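Local coordinates for coenzyme F420-dependent N(5),N(10)-methenyltetrahydromethanopterin reductase-related protein (Desulfurobacterium thermolithotrophum DSM 11699, PDB 6HUZ) that is a bacterial [Fe]-hydrogenase paralog that binds the iron-guanylylpyridinol cofactor and uses tetrahydrofolate derivatives as substrates, at residues Leu122-Asn125 with Ser126-Asn130. Residues are numbered along the deposited sequence; the frame is centred on the assembly and turned at random.
Sequences LVLN and SYLQN
Q129 folds back toward the end of helix 121-127 and gives its side-chain amide to the main-chain carbonyl of N125, NE2 lying 3.1 Å from N125 O. The N-H points nearly straight at the oxygen (162°), yet it arrives from above the carbonyl plane. A bend at chi2 (-57°) curls the chain back over its own turn; glutamine suits the place because it pairs that reach with an N-H donor. The two side-chain amides are turned 53° against each other and joined through one water, which accepts from N125 ND2 at 2.7 Å and from Q129 NE2. Asparagine suits its position because, with CG anti to the backbone N, it offers this water an amide N-H beside Q129. With an alanine at N125 the water would probably lose one of its two donors, leaving the Q129 amide less steadied.

Three i to i+4 backbone bonds make up the last turn: S126 N to L122 O, Y127 N to V123 O, and L128 N to L124 O at 3.1 Å. L128 then departs from helical geometry and stands at the N-cap position of helix 129-135, while Q129 N reaches back to S126 O.

On the apolar face, L124 CD1 meets L128 CD1 at 3.8 Å. Both branched leucines touch A100 of helix 95-103, and F142 of strand 141-144 also touches L128. Y127 stacks on F97 and ties its hydroxyl to E101, suiting an exposed flank.

The junction fastens two consecutive helices of the Rossmann-like domain: L124 and L128 lie buried, the Q129 amide takes up the N125 carbonyl, and a water links the two side-chain amides.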
loop_
_atom_site.group_PDB
_atom_site.type_symbol
_atom_site.label_atom_id
_atom_site.label_comp_id
_atom_site.label_asym_id
_atom_site.label_seq_id
_atom_site.Cartn_x
_atom_site.Cartn_y
_atom_site.Cartn_z
ATOM N N LEU A 122 -2.657 -20.813 0.744
ATOM C CA LEU A 122 -1.776 -20.871 1.903
ATOM C C LEU A 122 -2.584 -21.075 3.162
ATOM O O LEU A 122 -2.169 -21.852 4.020
ATOM C CB LEU A 122 -0.879 -19.619 2.008
ATOM C CG LEU A 122 0.009 -19.363 0.765
ATOM C CD1 LEU A 122 1.020 -18.221 1.033
ATOM C CD2 LEU A 122 0.773 -20.642 0.347
ATOM N N VAL A 123 -3.741 -20.420 3.270
ATOM C CA VAL A 123 -4.612 -20.603 4.434
ATOM C C VAL A 123 -5.108 -22.038 4.432
ATOM O O VAL A 123 -5.024 -22.718 5.456
ATOM C CB VAL A 123 -5.790 -19.603 4.436
ATOM C CG1 VAL A 123 -6.812 -19.945 5.523
ATOM C CG2 VAL A 123 -5.282 -18.193 4.616
ATOM N N LEU A 124 -5.616 -22.532 3.286
ATOM C CA LEU A 124 -6.100 -23.901 3.218
ATOM C C LEU A 124 -5.016 -24.927 3.521
ATOM O O LEU A 124 -5.261 -25.870 4.272
ATOM C CB LEU A 124 -6.715 -24.212 1.847
ATOM C CG LEU A 124 -7.261 -25.647 1.699
ATOM C CD1 LEU A 124 -8.373 -25.905 2.673
ATOM C CD2 LEU A 124 -7.723 -25.918 0.271
ATOM N N ASN A 125 -3.832 -24.763 2.930
ATOM C CA ASN A 125 -2.721 -25.701 3.148
ATOM C C ASN A 125 -2.340 -25.774 4.648
ATOM O O ASN A 125 -2.081 -26.864 5.180
ATOM C CB ASN A 125 -1.523 -25.263 2.305
ATOM C CG ASN A 125 -0.296 -26.086 2.595
ATOM O OD1 ASN A 125 0.601 -25.670 3.304
ATOM N ND2 ASN A 125 -0.246 -27.275 2.063
ATOM N N SER A 126 -2.319 -24.608 5.319
ATOM C CA SER A 126 -1.989 -24.504 6.745
ATOM C C SER A 126 -3.059 -25.222 7.574
ATOM O O SER A 126 -2.739 -26.023 8.450
ATOM C CB SER A 126 -1.870 -23.034 7.156
ATOM O OG SER A 126 -1.466 -22.867 8.507
ATOM N N TYR A 127 -4.324 -24.947 7.288
ATOM C CA TYR A 127 -5.438 -25.570 8.003
ATOM C C TYR A 127 -5.392 -27.106 7.920
ATOM O O TYR A 127 -5.747 -27.798 8.880
ATOM C CB TYR A 127 -6.767 -25.109 7.379
ATOM C CG TYR A 127 -7.973 -25.791 7.989
ATOM C CD1 TYR A 127 -8.469 -25.395 9.226
ATOM C CD2 TYR A 127 -8.597 -26.848 7.348
ATOM C CE1 TYR A 127 -9.570 -26.021 9.797
ATOM C CE2 TYR A 127 -9.704 -27.481 7.906
ATOM C CZ TYR A 127 -10.185 -27.066 9.133
ATOM O OH TYR A 127 -11.272 -27.681 9.699
ATOM N N LEU A 128 -4.972 -27.650 6.775
ATOM C CA LEU A 128 -4.952 -29.101 6.614
ATOM C C LEU A 128 -3.707 -29.846 7.115
ATOM O O LEU A 128 -3.643 -31.046 6.925
ATOM C CB LEU A 128 -5.202 -29.432 5.135
ATOM C CG LEU A 128 -6.585 -29.041 4.606
ATOM C CD1 LEU A 128 -6.652 -29.224 3.111
ATOM C CD2 LEU A 128 -7.697 -29.852 5.283
ATOM N N GLN A 129 -2.748 -29.189 7.771
ATOM C CA GLN A 129 -1.549 -29.907 8.233
ATOM C C GLN A 129 -1.794 -31.133 9.112
ATOM O O GLN A 129 -1.187 -32.172 8.858
ATOM C CB GLN A 129 -0.560 -28.943 8.928
ATOM C CG GLN A 129 0.125 -27.982 7.953
ATOM C CD GLN A 129 0.884 -28.683 6.843
ATOM O OE1 GLN A 129 1.784 -29.491 7.082
ATOM N NE2 GLN A 129 0.546 -28.390 5.605
ATOM N N ASN A 130 -2.647 -31.059 10.140
ATOM C CA ASN A 130 -2.838 -32.249 10.957
ATOM C C ASN A 130 -3.574 -33.368 10.188
ATOM O O ASN A 130 -3.296 -34.545 10.398
ATOM C CB ASN A 130 -3.569 -31.906 12.251
ATOM C CG ASN A 130 -3.502 -33.028 13.253
ATOM O OD1 ASN A 130 -2.424 -33.595 13.528
ATOM N ND2 ASN A 130 -4.651 -33.386 13.812
HETATM O O HOH W 1 1.780 -28.912 2.812
#